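Long-range contact in putative fimbrium anchoring subunit Fim4B (Bacteroides ovatus, PDB 5CAG), which probably anchors a fimbrium to the bacterial outer membrane, as a predicted lipoprotein: residues T30-Y42 against G48-G60. Sequence-based numbering, arbitrary orientation.
With SO4 (sulfate ion), chain D; SO4 (sulfate ion), chain C.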
loop_
_atom_site.group_PDB
_atom_site.type_symbol
_atom_site.label_atom_id
_atom_site.label_comp_id
_atom_site.label_asym_id
_atom_site.label_seq_id
_atom_site.Cartn_x
_atom_site.Cartn_y
_atom_site.Cartn_z
ATOM N N THR A 30 -13.923 6.269 0.406
ATOM C CA THR A 30 -14.191 5.180 1.344
ATOM C C THR A 30 -15.364 5.519 2.249
ATOM O O THR A 30 -15.577 6.689 2.590
ATOM C CB THR A 30 -12.934 4.841 2.189
ATOM O OG1 THR A 30 -13.223 3.773 3.081
ATOM C CG2 THR A 30 -12.392 6.030 2.992
ATOM N N ASP A 31 -16.110 4.485 2.659
ATOM C CA ASP A 31 -17.221 4.621 3.616
ATOM C C ASP A 31 -16.657 4.438 5.057
ATOM O O ASP A 31 -17.148 5.055 6.010
ATOM C CB ASP A 31 -18.393 3.655 3.302
ATOM C CG ASP A 31 -18.042 2.276 2.731
ATOM O OD1 ASP A 31 -16.871 1.824 2.906
ATOM O OD2 ASP A 31 -18.947 1.626 2.145
ATOM N N GLN A 32 -15.579 3.641 5.182
ATOM C CA GLN A 32 -14.870 3.406 6.434
ATOM C C GLN A 32 -13.764 4.466 6.574
ATOM O O GLN A 32 -12.614 4.239 6.169
ATOM C CB GLN A 32 -14.296 1.978 6.473
ATOM C CG GLN A 32 -15.339 0.863 6.589
ATOM C CD GLN A 32 -14.851 -0.441 5.984
ATOM O OE1 GLN A 32 -13.668 -0.815 6.084
ATOM N NE2 GLN A 32 -15.762 -1.173 5.349
ATOM N N LEU A 33 -14.139 5.637 7.111
ATOM C CA LEU A 33 -13.253 6.779 7.296
ATOM C C LEU A 33 -12.100 6.524 8.245
ATOM O O LEU A 33 -12.336 6.010 9.338
ATOM C CB LEU A 33 -14.033 7.968 7.852
ATOM C CG LEU A 33 -14.945 8.694 6.927
ATOM C CD1 LEU A 33 -15.186 10.064 7.432
ATOM C CD2 LEU A 33 -14.358 8.795 5.560
ATOM N N PRO A 34 -10.871 7.005 7.927
ATOM C CA PRO A 34 -9.755 6.855 8.878
ATOM C C PRO A 34 -9.941 7.689 10.150
ATOM O O PRO A 34 -10.830 8.540 10.238
ATOM C CB PRO A 34 -8.541 7.354 8.090
ATOM C CG PRO A 34 -8.960 7.413 6.686
ATOM C CD PRO A 34 -10.421 7.660 6.681
ATOM N N GLU A 35 -9.082 7.433 11.142
ATOM C CA GLU A 35 -9.075 8.112 12.432
ATOM C C GLU A 35 -8.714 9.603 12.244
ATOM O O GLU A 35 -9.289 10.468 12.901
ATOM C CB GLU A 35 -8.065 7.396 13.339
ATOM C CG GLU A 35 -8.422 7.386 14.816
ATOM C CD GLU A 35 -7.225 7.542 15.742
ATOM O OE1 GLU A 35 -6.388 6.609 15.794
ATOM O OE2 GLU A 35 -7.112 8.606 16.398
ATOM N N GLY A 36 -7.815 9.871 11.295
ATOM C CA GLY A 36 -7.324 11.194 10.921
ATOM C C GLY A 36 -6.200 11.084 9.904
ATOM O O GLY A 36 -5.868 9.977 9.454
ATOM N N VAL A 37 -5.598 12.236 9.534
ATOM C CA VAL A 37 -4.510 12.280 8.543
ATOM C C VAL A 37 -3.319 13.098 9.020
ATOM O O VAL A 37 -3.469 13.955 9.880
ATOM C CB VAL A 37 -4.962 12.810 7.155
ATOM C CG1 VAL A 37 -6.124 12.000 6.588
ATOM C CG2 VAL A 37 -5.290 14.301 7.193
ATOM N N ARG A 38 -2.150 12.858 8.416
ATOM C CA ARG A 38 -0.923 13.607 8.674
ATOM C C ARG A 38 -0.607 14.400 7.429
ATOM O O ARG A 38 -0.782 13.877 6.320
ATOM C CB ARG A 38 0.253 12.703 9.070
ATOM C CG ARG A 38 1.371 13.481 9.774
ATOM C CD ARG A 38 2.705 12.917 9.374
ATOM N NE ARG A 38 3.807 13.297 10.261
ATOM C CZ ARG A 38 4.920 12.577 10.391
ATOM N NH1 ARG A 38 5.061 11.433 9.728
ATOM N NH2 ARG A 38 5.885 12.976 11.208
ATOM N N VAL A 39 -0.228 15.682 7.594
ATOM C CA VAL A 39 0.061 16.593 6.490
ATOM C C VAL A 39 1.491 17.088 6.631
ATOM O O VAL A 39 1.861 17.620 7.688
ATOM C CB VAL A 39 -0.942 17.772 6.415
ATOM C CG1 VAL A 39 -0.672 18.636 5.195
ATOM C CG2 VAL A 39 -2.397 17.307 6.435
ATOM N N ILE A 40 2.316 16.893 5.596
ATOM C CA ILE A 40 3.694 17.379 5.688
ATOM C C ILE A 40 3.975 18.282 4.514
ATOM O O ILE A 40 3.698 17.923 3.373
ATOM C CB ILE A 40 4.793 16.293 5.832
ATOM C CG1 ILE A 40 4.438 15.245 6.876
ATOM C CG2 ILE A 40 6.131 16.937 6.168
ATOM C CD1 ILE A 40 5.171 13.957 6.661
ATOM N N PHE A 41 4.545 19.440 4.807
ATOM C CA PHE A 41 4.936 20.447 3.847
ATOM C C PHE A 41 6.460 20.500 3.763
ATOM O O PHE A 41 7.090 20.987 4.694
ATOM C CB PHE A 41 4.374 21.798 4.298
ATOM C CG PHE A 41 2.947 22.069 3.901
ATOM C CD1 PHE A 41 1.893 21.535 4.630
ATOM C CD2 PHE A 41 2.654 22.903 2.831
ATOM C CE1 PHE A 41 0.573 21.821 4.282
ATOM C CE2 PHE A 41 1.336 23.170 2.477
ATOM C CZ PHE A 41 0.306 22.645 3.218
ATOM N N TYR A 42 7.063 19.974 2.690
ATOM C CA TYR A 42 8.514 20.010 2.567
ATOM C C TYR A 42 8.907 21.269 1.789
ATOM O O TYR A 42 8.503 21.434 0.634
ATOM C CB TYR A 42 9.086 18.739 1.917
ATOM C CG TYR A 42 8.743 17.458 2.645
ATOM C CD1 TYR A 42 7.581 16.752 2.347
ATOM C CD2 TYR A 42 9.604 16.923 3.594
ATOM C CE1 TYR A 42 7.271 15.564 2.998
ATOM C CE2 TYR A 42 9.306 15.730 4.246
ATOM C CZ TYR A 42 8.138 15.053 3.943
ATOM O OH TYR A 42 7.820 13.890 4.600
ATOM N N GLY A 48 15.325 22.573 5.186
ATOM C CA GLY A 48 14.607 21.528 5.925
ATOM C C GLY A 48 13.573 21.955 6.958
ATOM O O GLY A 48 13.347 21.230 7.939
ATOM N N ARG A 49 12.918 23.131 6.733
ATOM C CA ARG A 49 11.856 23.715 7.585
ATOM C C ARG A 49 10.453 23.046 7.251
ATOM O O ARG A 49 9.519 23.696 6.732
ATOM C CB ARG A 49 11.823 25.278 7.488
ATOM C CG ARG A 49 12.017 25.884 6.084
ATOM C CD ARG A 49 11.166 27.119 5.838
ATOM N NE ARG A 49 11.297 27.643 4.471
ATOM C CZ ARG A 49 10.275 27.843 3.640
ATOM N NH1 ARG A 49 9.039 27.559 4.021
ATOM N NH2 ARG A 49 10.483 28.337 2.426
ATOM N N LYS A 50 10.348 21.726 7.554
ATOM C CA LYS A 50 9.148 20.952 7.286
ATOM C C LYS A 50 8.045 21.255 8.309
ATOM O O LYS A 50 8.255 21.146 9.519
ATOM C CB LYS A 50 9.436 19.434 7.172
ATOM C CG LYS A 50 9.818 18.674 8.437
ATOM C CD LYS A 50 9.233 17.254 8.389
ATOM C CE LYS A 50 9.320 16.512 9.703
ATOM N NZ LYS A 50 8.898 15.100 9.561
ATOM N N VAL A 51 6.884 21.688 7.795
ATOM C CA VAL A 51 5.678 21.999 8.560
ATOM C C VAL A 51 4.844 20.731 8.525
ATOM O O VAL A 51 4.436 20.259 7.461
ATOM C CB VAL A 51 4.943 23.255 8.034
ATOM C CG1 VAL A 51 3.712 23.585 8.879
ATOM C CG2 VAL A 51 5.895 24.448 7.968
ATOM N N ASP A 52 4.669 20.146 9.702
ATOM C CA ASP A 52 4.026 18.865 9.949
ATOM C C ASP A 52 2.838 19.041 10.874
ATOM O O ASP A 52 2.956 19.756 11.868
ATOM C CB ASP A 52 5.102 17.985 10.610
ATOM C CG ASP A 52 4.736 16.576 11.009
ATOM O OD1 ASP A 52 3.660 16.388 11.623
ATOM O OD2 ASP A 52 5.585 15.683 10.840
ATOM N N LYS A 53 1.708 18.386 10.575
ATOM C CA LYS A 53 0.526 18.440 11.440
ATOM C C LYS A 53 -0.409 17.241 11.243
ATOM O O LYS A 53 -0.584 16.767 10.126
ATOM C CB LYS A 53 -0.282 19.740 11.254
ATOM C CG LYS A 53 -1.028 20.142 12.533
ATOM C CD LYS A 53 -2.092 21.217 12.348
ATOM C CE LYS A 53 -2.938 21.330 13.595
ATOM N NZ LYS A 53 -3.929 22.434 13.515
ATOM N N TYR A 54 -0.995 16.752 12.352
ATOM C CA TYR A 54 -2.005 15.698 12.365
ATOM C C TYR A 54 -3.333 16.431 12.420
ATOM O O TYR A 54 -3.465 17.409 13.174
ATOM C CB TYR A 54 -1.807 14.721 13.536
ATOM C CG TYR A 54 -0.570 13.852 13.417
ATOM C CD1 TYR A 54 0.667 14.303 13.859
ATOM C CD2 TYR A 54 -0.642 12.576 12.878
ATOM C CE1 TYR A 54 1.808 13.512 13.745
ATOM C CE2 TYR A 54 0.491 11.768 12.772
ATOM C CZ TYR A 54 1.717 12.244 13.201
ATOM O OH TYR A 54 2.840 11.460 13.098
ATOM N N LEU A 55 -4.273 16.028 11.548
ATOM C CA LEU A 55 -5.573 16.671 11.359
ATOM C C LEU A 55 -6.743 15.729 11.462
ATOM O O LEU A 55 -6.579 14.517 11.287
ATOM C CB LEU A 55 -5.614 17.292 9.958
ATOM C CG LEU A 55 -5.050 18.674 9.773
ATOM C CD1 LEU A 55 -5.376 19.164 8.393
ATOM C CD2 LEU A 55 -5.615 19.651 10.805
ATOM N N SER A 56 -7.952 16.308 11.650
ATOM C CA SER A 56 -9.230 15.587 11.674
ATOM C C SER A 56 -9.445 14.928 10.317
ATOM O O SER A 56 -8.931 15.437 9.311
ATOM C CB SER A 56 -10.376 16.553 11.985
ATOM O OG SER A 56 -11.668 16.000 11.769
ATOM N N VAL A 57 -10.220 13.838 10.257
ATOM C CA VAL A 57 -10.456 13.194 8.970
ATOM C C VAL A 57 -11.045 14.206 7.939
ATOM O O VAL A 57 -10.795 14.057 6.744
ATOM C CB VAL A 57 -11.322 11.937 9.127
ATOM C CG1 VAL A 57 -12.799 12.283 9.240
ATOM C CG2 VAL A 57 -11.074 10.960 8.000
ATOM N N ARG A 58 -11.737 15.264 8.409
ATOM C CA ARG A 58 -12.366 16.298 7.568
ATOM C C ARG A 58 -11.401 17.452 7.230
ATOM O O ARG A 58 -11.746 18.348 6.461
ATOM C CB ARG A 58 -13.624 16.869 8.263
ATOM C CG ARG A 58 -14.589 15.844 8.890
ATOM C CD ARG A 58 -15.490 15.122 7.889
ATOM N NE ARG A 58 -16.502 14.305 8.572
ATOM C CZ ARG A 58 -17.239 13.363 7.988
ATOM N NH1 ARG A 58 -17.086 13.093 6.696
ATOM N NH2 ARG A 58 -18.126 12.674 8.694
ATOM N N GLY A 59 -10.210 17.418 7.804
ATOM C CA GLY A 59 -9.195 18.447 7.608
ATOM C C GLY A 59 -9.167 19.426 8.761
ATOM O O GLY A 59 -9.579 19.085 9.875
ATOM N N GLY A 60 -8.681 20.633 8.492
ATOM C CA GLY A 60 -8.613 21.702 9.479
ATOM C C GLY A 60 -7.621 22.806 9.178
ATOM O O GLY A 60 -6.958 22.792 8.136
HETATM S S SO4 D . -13.005 0.716 1.569
HETATM O O1 SO4 D . -12.555 -0.012 2.762
HETATM O O2 SO4 D . -14.181 1.521 1.883
HETATM O O3 SO4 D . -11.919 1.580 1.088
HETATM O O4 SO4 D . -13.373 -0.233 0.522
HETATM S S SO4 C . -0.692 25.164 14.027
HETATM O O1 SO4 C . 0.127 25.961 14.945
HETATM O O2 SO4 C . -1.278 24.040 14.768
HETATM O O3 SO4 C . -1.782 25.987 13.494
HETATM O O4 SO4 C . 0.161 24.678 12.923
#
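Val37, Val39 and Phe41 pair with Leu55, Lys53 and Val51 through six backbone hydrogen bonds, two for each pair, making strands 36-42 and 51-56 an antiparallel beta hairpin whose axes come within 4.6 Å. The face of Val37, Val39, Phe41 and Leu55 is the tightly packed one. Val37 CG2 lies 4.1 Å from Leu55 CB, and Leu55 reaches diagonally past its own pair to set CD1 4.0 Å from Val39 CG2. Beside Val51, the Phe41 ring swings off toward Leu125 and Ile127; Lys53 lies at the margin, NZ hydrogen-bonded to Glu61 O. On the other face the contact is polar and partly open to solvent, Tyr54 being exposed. With CG turned anti to the backbone N (chi1 -161°), the Arg38 chain is laid over the Tyr54 ring in a CH-pi contact, CG 3.6 Å from its centroid. The guanidinium beyond it is turned only 18° from that ring, with Tyr54 OH over one face and Ile40 CD1 over the opposite one, which should limit its rotation. It forms a salt bridge with Asp52, NH2 to OD2 at 2.7 Å, but the planes stand 66° apart and both hydrogen bonds are weak. Lys50 NZ, from the loop just before strand 51-56, lies 3.6 Å from Asp52 OD2; this shared carboxylate probably offsets the nearness of the two cations, and Glu86 gives Arg38 a second acidic partner. Past the paired strands, Val57 wedges against the loop, CG1 meeting Leu33 CD1 and CG2 resting 3.6 Å from Pro34 CD, while Leu33 CD1 also lies over one face of the guanidinium of Arg58, an exposed residue. Strand 67-75 flanks strand 36-43 on its other edge, and Met62 of strand 59-62 packs on Val39, Phe41 and Leu55, setting the hairpin into the N-terminal beta-rich part of the chain, consistent with its family's transthyretin-like clan.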